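Local atomic coordinates of lectin CEL-I, N-acetyl-D-galactosamine-specific C-type (Cucumaria echinata, PDB entry 4WQQ), a protein that binds carbohydrates in a calcium-dependent manner, natively N-acetyl-D-galactosamine and, in this engineered form, mannose. Residues Y16-T21 / Q131-C136; L40-D45 / C136-E141. The protein carries 3 engineered substitutions. All coordinates share one frame; numbering follows the deposited sequence.

Interaction 1 (Y16-T21 / Q131-C136); sequences YRFFNT and QAKYMC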
ATOM      1  N   TYR A  16      -1.349  -8.412   5.562  1.00 10.45           N
ATOM      2  CA  TYR A  16      -1.003  -9.827   5.636  1.00 11.03           C
ATOM      3  C   TYR A  16      -1.764 -10.622   4.564  1.00 11.41           C
ATOM      4  O   TYR A  16      -2.922 -10.308   4.193  1.00 12.44           O
ATOM      5  CB  TYR A  16      -1.297 -10.426   7.061  1.00 10.53           C
ATOM      6  CG  TYR A  16      -0.573  -9.721   8.169  1.00 10.94           C
ATOM      7  CD1 TYR A  16      -1.078  -8.557   8.697  1.00 11.52           C
ATOM      8  CD2 TYR A  16       0.565 -10.223   8.711  1.00 10.87           C
ATOM      9  CE1 TYR A  16      -0.408  -7.884   9.697  1.00 12.33           C
ATOM     10  CE2 TYR A  16       1.240  -9.580   9.748  1.00 11.33           C
ATOM     11  CZ  TYR A  16       0.753  -8.401  10.229  1.00 12.22           C
ATOM     12  OH  TYR A  16       1.362  -7.680  11.259  1.00 14.74           O
ATOM     13  N   ARG A  17      -1.145 -11.683   4.030  1.00 10.75           N
ATOM     14  CA  ARG A  17      -1.780 -12.566   3.106  1.00 11.54           C
ATOM     15  C   ARG A  17      -1.309 -13.996   3.299  1.00 12.90           C
ATOM     16  O   ARG A  17      -0.118 -14.285   3.236  1.00 12.17           O
ATOM     17  CB  ARG A  17      -1.552 -12.150   1.666  1.00 12.44           C
ATOM     18  CG  ARG A  17      -2.357 -12.945   0.644  1.00 13.90           C
ATOM     19  CD  ARG A  17      -2.395 -12.201  -0.677  1.00 15.17           C
ATOM     20  NE  ARG A  17      -3.003 -13.016  -1.708  1.00 16.58           N
ATOM     21  CZ  ARG A  17      -3.058 -12.697  -2.992  1.00 21.05           C
ATOM     22  NH1 ARG A  17      -2.527 -11.561  -3.424  1.00 22.53           N
ATOM     23  NH2 ARG A  17      -3.626 -13.563  -3.842  1.00 22.26           N
ATOM     24  N   PHE A  18      -2.274 -14.876   3.540  1.00 12.66           N
ATOM     25  CA  PHE A  18      -2.019 -16.265   3.649  1.00 12.28           C
ATOM     26  C   PHE A  18      -2.191 -17.012   2.340  1.00 12.37           C
ATOM     27  O   PHE A  18      -3.172 -16.794   1.614  1.00 13.37           O
ATOM     28  CB  PHE A  18      -2.988 -16.854   4.690  1.00 12.08           C
ATOM     29  CG  PHE A  18      -2.925 -18.351   4.775  1.00 11.98           C
ATOM     30  CD1 PHE A  18      -1.752 -18.964   5.183  1.00 11.95           C
ATOM     31  CD2 PHE A  18      -4.013 -19.155   4.370  1.00 11.17           C
ATOM     32  CE1 PHE A  18      -1.624 -20.329   5.232  1.00 11.09           C
ATOM     33  CE2 PHE A  18      -3.896 -20.536   4.437  1.00 10.64           C
ATOM     34  CZ  PHE A  18      -2.720 -21.138   4.823  1.00 11.78           C
ATOM     35  N   PHE A  19      -1.189 -17.843   2.035  1.00 12.12           N
ATOM     36  CA  PHE A  19      -1.154 -18.715   0.906  1.00 13.14           C
ATOM     37  C   PHE A  19      -1.231 -20.165   1.322  1.00 12.90           C
ATOM     38  O   PHE A  19      -0.348 -20.749   1.911  1.00 13.46           O
ATOM     39  CB  PHE A  19       0.099 -18.479   0.086  1.00 14.22           C
ATOM     40  CG  PHE A  19       0.101 -17.143  -0.588  1.00 15.26           C
ATOM     41  CD1 PHE A  19      -0.512 -16.961  -1.811  1.00 15.93           C
ATOM     42  CD2 PHE A  19       0.656 -16.051   0.049  1.00 14.47           C
ATOM     43  CE1 PHE A  19      -0.534 -15.712  -2.433  1.00 14.90           C
ATOM     44  CE2 PHE A  19       0.605 -14.820  -0.563  1.00 16.36           C
ATOM     45  CZ  PHE A  19       0.017 -14.656  -1.796  1.00 15.53           C
ATOM     46  N   ASN A  20      -2.351 -20.769   0.956  1.00 14.08           N
ATOM     47  CA  ASN A  20      -2.684 -22.131   1.384  1.00 14.93           C
ATOM     48  C   ASN A  20      -2.123 -23.153   0.408  1.00 15.80           C
ATOM     49  O   ASN A  20      -2.834 -23.926  -0.197  1.00 17.74           O
ATOM     50  CB  ASN A  20      -4.179 -22.252   1.549  1.00 16.79           C
ATOM     51  CG  ASN A  20      -4.572 -23.471   2.351  1.00 15.45           C
ATOM     52  OD1 ASN A  20      -3.768 -24.110   2.979  1.00 17.86           O
ATOM     53  ND2 ASN A  20      -5.843 -23.755   2.365  1.00 17.39           N
ATOM     54  N   THR A  21      -0.800 -23.115   0.289  1.00 14.16           N
ATOM     55  CA  THR A  21      -0.030 -23.919  -0.656  1.00 16.25           C
ATOM     56  C   THR A  21       1.164 -24.415   0.052  1.00 15.31           C
ATOM     57  O   THR A  21       1.962 -23.637   0.649  1.00 13.95           O
ATOM     58  CB  THR A  21       0.383 -23.047  -1.885  1.00 18.91           C
ATOM     59  OG1 THR A  21      -0.796 -22.670  -2.632  1.00 19.13           O
ATOM     60  CG2 THR A  21       1.335 -23.778  -2.830  1.00 21.88           C
ATOM     61  N   GLN A 131       8.211 -28.941   4.055  1.00 14.25           N
ATOM     62  CA  GLN A 131       7.240 -28.110   3.386  1.00 14.58           C
ATOM     63  C   GLN A 131       6.168 -27.671   4.386  1.00 12.97           C
ATOM     64  O   GLN A 131       5.904 -28.363   5.350  1.00 13.44           O
ATOM     65  CB  GLN A 131       6.619 -28.830   2.177  1.00 18.00           C
ATOM     66  CG  GLN A 131       7.688 -29.211   1.147  1.00 19.04           C
ATOM     67  CD  GLN A 131       7.276 -29.289  -0.305  1.00 23.22           C
ATOM     68  OE1 GLN A 131       8.054 -29.785  -1.146  1.00 29.98           O
ATOM     69  NE2 GLN A 131       6.115 -28.843  -0.633  1.00 20.11           N
ATOM     70  N   ALA A 132       5.559 -26.509   4.117  1.00 12.26           N
ATOM     71  CA  ALA A 132       4.606 -25.870   4.956  1.00 11.85           C
ATOM     72  C   ALA A 132       3.841 -24.857   4.149  1.00 12.18           C
ATOM     73  O   ALA A 132       4.256 -24.535   3.038  1.00 10.78           O
ATOM     74  CB  ALA A 132       5.232 -25.194   6.180  1.00 11.72           C
ATOM     75  N   LYS A 133       2.745 -24.352   4.752  1.00 11.54           N
ATOM     76  CA  LYS A 133       1.965 -23.248   4.191  1.00 12.27           C
ATOM     77  C   LYS A 133       2.770 -21.959   4.442  1.00 11.13           C
ATOM     78  O   LYS A 133       3.805 -22.044   5.101  1.00 11.53           O
ATOM     79  CB  LYS A 133       0.575 -23.191   4.791  1.00 14.34           C
ATOM     80  CG  LYS A 133      -0.135 -24.521   4.776  1.00 14.88           C
ATOM     81  CD  LYS A 133      -0.390 -25.069   3.387  1.00 14.60           C
ATOM     82  CE  LYS A 133      -1.092 -26.473   3.481  1.00 17.37           C
ATOM     83  NZ  LYS A 133      -2.436 -26.361   4.118  1.00 18.07           N
ATOM     84  N   TYR A 134       2.347 -20.808   3.931  1.00 11.55           N
ATOM     85  CA  TYR A 134       3.105 -19.592   4.232  1.00 11.08           C
ATOM     86  C   TYR A 134       2.229 -18.356   4.293  1.00 11.32           C
ATOM     87  O   TYR A 134       1.142 -18.325   3.806  1.00 11.87           O
ATOM     88  CB  TYR A 134       4.307 -19.425   3.297  1.00 11.22           C
ATOM     89  CG  TYR A 134       3.954 -19.210   1.853  1.00 10.38           C
ATOM     90  CD1 TYR A 134       3.668 -20.265   1.021  1.00 11.16           C
ATOM     91  CD2 TYR A 134       3.983 -17.902   1.289  1.00 11.77           C
ATOM     92  CE1 TYR A 134       3.399 -20.038  -0.302  1.00 11.28           C
ATOM     93  CE2 TYR A 134       3.699 -17.670  -0.010  1.00 11.30           C
ATOM     94  CZ  TYR A 134       3.394 -18.724  -0.821  1.00 11.10           C
ATOM     95  OH  TYR A 134       3.104 -18.554  -2.182  1.00 13.40           O
ATOM     96  N   MET A 135       2.774 -17.366   4.946  1.00 12.17           N
ATOM     97  CA  MET A 135       2.101 -16.099   5.121  1.00 14.38           C
ATOM     98  C   MET A 135       3.076 -14.959   4.762  1.00 12.68           C
ATOM     99  O   MET A 135       4.221 -14.919   5.251  1.00 14.51           O
ATOM    100  CB  MET A 135       1.804 -16.004   6.598  1.00 17.02           C
ATOM    101  CG  MET A 135       1.276 -14.709   7.122  1.00 21.86           C
ATOM    102  SD  MET A 135      -0.495 -14.638   7.108  1.00 24.40           S
ATOM    103  CE  MET A 135      -1.140 -16.106   8.029  1.00 20.61           C
ATOM    104  N   CYS A 136       2.579 -14.000   4.009  1.00 12.03           N
ATOM    105  CA  CYS A 136       3.349 -12.820   3.693  1.00 11.51           C
ATOM    106  C   CYS A 136       2.845 -11.594   4.445  1.00 11.28           C
ATOM    107  O   CYS A 136       1.706 -11.581   4.940  1.00 10.26           O
ATOM    108  CB  CYS A 136       3.296 -12.519   2.207  1.00 12.46           C
ATOM    109  SG  CYS A 136       3.665 -13.960   1.144  1.00 13.30           S
TER

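Interaction 2 (L40-D45 / C136-E141); sequences LNVRSD and CKLTFE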
ATOM      1  N   LEU A  40       6.785   2.335  -4.297  1.00 11.61           N
ATOM      2  CA  LEU A  40       6.106   2.804  -3.068  1.00 13.25           C
ATOM      3  C   LEU A  40       6.876   2.404  -1.794  1.00 12.65           C
ATOM      4  O   LEU A  40       6.379   2.602  -0.676  1.00 13.11           O
ATOM      5  CB  LEU A  40       4.676   2.265  -2.988  1.00 12.16           C
ATOM      6  CG  LEU A  40       3.689   2.863  -4.016  1.00 13.24           C
ATOM      7  CD1 LEU A  40       2.361   2.063  -4.101  1.00 13.92           C
ATOM      8  CD2 LEU A  40       3.484   4.314  -3.774  1.00 13.62           C
ATOM      9  N   ASN A  41       8.096   1.868  -1.970  1.00 13.61           N
ATOM     10  CA  ASN A  41       8.916   1.331  -0.868  1.00 14.07           C
ATOM     11  C   ASN A  41       8.143   0.379  -0.008  1.00 13.46           C
ATOM     12  O   ASN A  41       8.196   0.400   1.209  1.00 13.15           O
ATOM     13  CB  ASN A  41       9.507   2.470  -0.032  1.00 17.82           C
ATOM     14  CG  ASN A  41      10.445   3.296  -0.827  1.00 22.38           C
ATOM     15  OD1 ASN A  41      11.231   2.779  -1.631  1.00 26.19           O
ATOM     16  ND2 ASN A  41      10.270   4.583  -0.749  1.00 31.22           N
ATOM     17  N   VAL A  42       7.366  -0.472  -0.678  1.00 12.04           N
ATOM     18  CA  VAL A  42       6.636  -1.532   0.028  1.00 11.54           C
ATOM     19  C   VAL A  42       7.391  -2.849  -0.060  1.00 11.96           C
ATOM     20  O   VAL A  42       7.550  -3.443  -1.150  1.00 10.79           O
ATOM     21  CB  VAL A  42       5.213  -1.745  -0.521  1.00 12.02           C
ATOM     22  CG1 VAL A  42       4.455  -2.798   0.254  1.00 11.50           C
ATOM     23  CG2 VAL A  42       4.439  -0.430  -0.498  1.00 12.60           C
ATOM     24  N   ARG A  43       7.870  -3.315   1.071  1.00 11.13           N
ATOM     25  CA  ARG A  43       8.459  -4.664   1.127  1.00 11.58           C
ATOM     26  C   ARG A  43       7.371  -5.658   1.398  1.00 11.94           C
ATOM     27  O   ARG A  43       6.587  -5.487   2.301  1.00 12.00           O
ATOM     28  CB  ARG A  43       9.526  -4.720   2.246  1.00 11.97           C
ATOM     29  CG  ARG A  43       9.893  -6.141   2.639  1.00 11.58           C
ATOM     30  CD  ARG A  43      10.787  -6.264   3.858  1.00 11.90           C
ATOM     31  NE  ARG A  43      12.072  -5.653   3.610  1.00 12.03           N
ATOM     32  CZ  ARG A  43      13.065  -6.247   2.967  1.00 13.31           C
ATOM     33  NH1 ARG A  43      13.038  -7.542   2.697  1.00 13.64           N
ATOM     34  NH2 ARG A  43      14.129  -5.564   2.659  1.00 14.71           N
ATOM     35  N   SER A  44       7.310  -6.703   0.567  1.00 11.23           N
ATOM     36  CA  SER A  44       6.583  -7.908   0.869  1.00 11.05           C
ATOM     37  C   SER A  44       7.577  -8.968   1.237  1.00 11.02           C
ATOM     38  O   SER A  44       8.586  -9.116   0.600  1.00 11.04           O
ATOM     39  CB  SER A  44       5.735  -8.315  -0.335  1.00 11.17           C
ATOM     40  OG  SER A  44       4.979  -9.510  -0.120  1.00 11.46           O
ATOM     41  N   ASP A  45       7.300  -9.721   2.295  1.00 11.17           N
ATOM     42  CA  ASP A  45       8.276 -10.703   2.796  1.00 10.19           C
ATOM     43  C   ASP A  45       7.532 -11.734   3.619  1.00 10.29           C
ATOM     44  O   ASP A  45       6.285 -11.610   3.876  1.00 10.09           O
ATOM     45  CB  ASP A  45       9.341  -9.965   3.578  1.00 10.32           C
ATOM     46  CG  ASP A  45      10.687 -10.624   3.543  1.00 10.78           C
ATOM     47  OD1 ASP A  45      10.758 -11.894   3.570  1.00 10.77           O
ATOM     48  OD2 ASP A  45      11.704  -9.893   3.629  1.00 11.94           O
ATOM     49  N   CYS A 136       2.579 -14.000   4.009  1.00 12.03           N
ATOM     50  CA  CYS A 136       3.349 -12.820   3.693  1.00 11.51           C
ATOM     51  C   CYS A 136       2.845 -11.594   4.445  1.00 11.28           C
ATOM     52  O   CYS A 136       1.706 -11.581   4.940  1.00 10.26           O
ATOM     53  CB  CYS A 136       3.296 -12.519   2.207  1.00 12.46           C
ATOM     54  SG  CYS A 136       3.665 -13.960   1.144  1.00 13.30           S
ATOM     55  N   LYS A 137       3.697 -10.600   4.517  1.00 10.60           N
ATOM     56  CA  LYS A 137       3.408  -9.367   5.290  1.00 10.68           C
ATOM     57  C   LYS A 137       3.964  -8.256   4.462  1.00 11.04           C
ATOM     58  O   LYS A 137       5.078  -8.365   3.970  1.00 11.31           O
ATOM     59  CB  LYS A 137       4.114  -9.465   6.632  1.00 10.82           C
ATOM     60  CG  LYS A 137       4.116  -8.280   7.550  1.00 11.93           C
ATOM     61  CD  LYS A 137       4.783  -8.666   8.907  1.00 12.10           C
ATOM     62  CE  LYS A 137       5.123  -7.417   9.703  1.00 11.95           C
ATOM     63  NZ  LYS A 137       5.653  -7.685  11.059  1.00 12.02           N
ATOM     64  N   LEU A 138       3.213  -7.147   4.387  1.00 10.80           N
ATOM     65  CA  LEU A 138       3.720  -5.898   3.876  1.00 10.92           C
ATOM     66  C   LEU A 138       4.271  -4.986   4.943  1.00 11.84           C
ATOM     67  O   LEU A 138       3.638  -4.793   5.983  1.00 12.99           O
ATOM     68  CB  LEU A 138       2.618  -5.183   3.149  1.00 11.23           C
ATOM     69  CG  LEU A 138       1.993  -5.962   2.002  1.00 11.54           C
ATOM     70  CD1 LEU A 138       1.043  -5.043   1.326  1.00 12.44           C
ATOM     71  CD2 LEU A 138       2.950  -6.569   0.956  1.00 12.21           C
ATOM     72  N   THR A 139       5.432  -4.401   4.638  1.00 10.47           N
ATOM     73  CA  THR A 139       6.048  -3.391   5.495  1.00 12.16           C
ATOM     74  C   THR A 139       6.240  -2.118   4.633  1.00 11.87           C
ATOM     75  O   THR A 139       6.851  -2.141   3.568  1.00 12.53           O
ATOM     76  CB  THR A 139       7.405  -3.876   6.087  1.00 12.95           C
ATOM     77  OG1 THR A 139       7.166  -5.052   6.870  1.00 12.36           O
ATOM     78  CG2 THR A 139       8.056  -2.825   6.990  1.00 13.30           C
ATOM     79  N   PHE A 140       5.732  -0.993   5.142  1.00 12.79           N
ATOM     80  CA  PHE A 140       5.848   0.298   4.480  1.00 13.17           C
ATOM     81  C   PHE A 140       7.051   0.987   4.967  1.00 13.62           C
ATOM     82  O   PHE A 140       7.050   1.614   6.010  1.00 15.24           O
ATOM     83  CB  PHE A 140       4.586   1.068   4.660  1.00 13.76           C
ATOM     84  CG  PHE A 140       3.392   0.259   4.235  1.00 14.51           C
ATOM     85  CD1 PHE A 140       3.074   0.115   2.910  1.00 14.03           C
ATOM     86  CD2 PHE A 140       2.604  -0.374   5.170  1.00 15.70           C
ATOM     87  CE1 PHE A 140       1.989  -0.665   2.545  1.00 14.76           C
ATOM     88  CE2 PHE A 140       1.548  -1.184   4.802  1.00 15.60           C
ATOM     89  CZ  PHE A 140       1.220  -1.333   3.495  1.00 15.18           C
ATOM     90  N   GLU A 141       8.104   0.763   4.188  1.00 15.45           N
ATOM     91  CA  GLU A 141       9.459   1.155   4.480  1.00 15.18           C
ATOM     92  C   GLU A 141       9.699   2.594   4.128  1.00 19.45           C
ATOM     93  O   GLU A 141       8.894   3.294   3.510  1.00 20.21           O
ATOM     94  CB  GLU A 141      10.434   0.266   3.726  1.00 16.30           C
ATOM     95  CG  GLU A 141      10.343  -1.155   4.189  1.00 17.66           C
ATOM     96  CD  GLU A 141      11.472  -2.016   3.663  1.00 17.74           C
ATOM     97  OE1 GLU A 141      11.889  -2.948   4.390  1.00 15.93           O
ATOM     98  OE2 GLU A 141      11.937  -1.752   2.557  1.00 20.36           O
ATOM     99  OXT GLU A 141      10.764   3.115   4.512  1.00 22.08           O
TER
HETATM  100  O   HOH W   1       6.471   2.691   2.174  1.00 13.89           O
HETATM  101  O   HOH W   2      14.438  -2.653   2.433  1.00 21.13           O

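Interaction 1 (Y16-T21 / Q131-C136)
Lys133 reaches across to Asn20 with its ammonium group, NZ donating to OD1 over 2.9 Å in the plane of the Asn20 carbonyl. Bends at chi2 and chi4 turn the lysine chain until the two side chains run alongside each other, and NZ gains a salt bridge to Asp66 and a hydrogen bond to Gln68, so three oxygens surround the ammonium group. Between the backbones, Arg17 and Cys136 form a hydrogen-bonded antiparallel pair, with Cys136 N 2.8 Å from Arg17 O and Arg17 N 3.0 Å from Cys136 O. The next such pair is lopsided: Phe19 N to Tyr134 O is 3.0 Å, whereas the return bond, Tyr134 N to Phe19 O, is weak at 3.4 Å. This is the pairing of an N-terminal with a C-terminal strand that closes the C-type lectin fold; the disulfide from Cys136 to Cys32 ties the second strand to helix 25-34. On the face carrying that disulfide, Phe19 CB sits over the Tyr134 ring in a CH-pi contact, 3.6 Å from its centroid. Tyr134 CG stands between its own backbone N and carbonyl carbon (chi1 65°), a rotation that lays the ring beneath Phe19 CB; the ring planes are 15° apart but slid so that the rings barely overlap. Cys136 SG approaches the Phe19 ring obliquely, 3.6 Å from CE2. On the other face, Lys133 CB meets the edge of the Phe18 ring at CE1, 3.6 Å away, and Met135 CE packs against Phe18 CB. Helix 52-65 covers this side through Val58, Tyr61 and Ile65.

Interaction 2 (L40-D45 / C136-E141)
Strand 42-45 pairs antiparallel with the C-terminal end of strand 132-140, next to the second subunit, and a salt bridge on one face ties Glu141, the last residue, to Arg43. Arg43 NE donates to Glu141 OE1 over 2.8 Å; the oxygen lies in the guanidinium plane, yet the nitrogen comes from above the carboxylate, and the two planes stand 59° apart. A bend at chi3 (-64°) turns the guanidinium so that NH1 also holds Asp45 OD2, 2.9 Å away, while a water links NH2 to Glu141 OE2. One arginine thus probably balances two carboxylates; Asp45 OD1 is hydrogen-bonded to Thr88 OG1. Arg43 with Thr139 and Asp45 with Lys137 are hydrogen-bonded pairs with two bonds each; beyond the strand Glu141 N adds one to Asn41 O at 3.0 Å. On the opposite face Leu138 CD2 presses on Ser44 CB at 3.5 Å, and Val42 CG2 lies beside Phe140 CD1 at 3.7 Å. Ser44 OG is bonded to the Cys32 carbonyl. This largely apolar face turns to the second subunit, whose Leu40 packs on Val42 and Leu138, and whose Thr6 bonds the terminal carboxylate. Asp45 rests on helix 25-34, and Lys137 and Thr139 touch His14 of strand 14-23.

Overall arrangement
Strand 132-140 serves both contacts, with strand 14-23 on one edge in interaction 1 and strand 42-46 on the other in interaction 2, the two overlapping around Cys136 to Leu138; Cys136 belongs to both, and Tyr16 packs on Lys137 where they meet. Sharing one strand between neighbours on both edges knits distant parts of the sequence into one sheet. Interaction 1 is buried, its aromatic rings and sulfur atoms packing between helices 25-34 and 52-65. Interaction 2 lies farther from the chain's centre, where charged groups and water accompany one face and the other meets the second subunit. Neither contact forms the sugar site; the side chain of Ala132, at the end of interaction 1, is about 11 Å from the bound mannose.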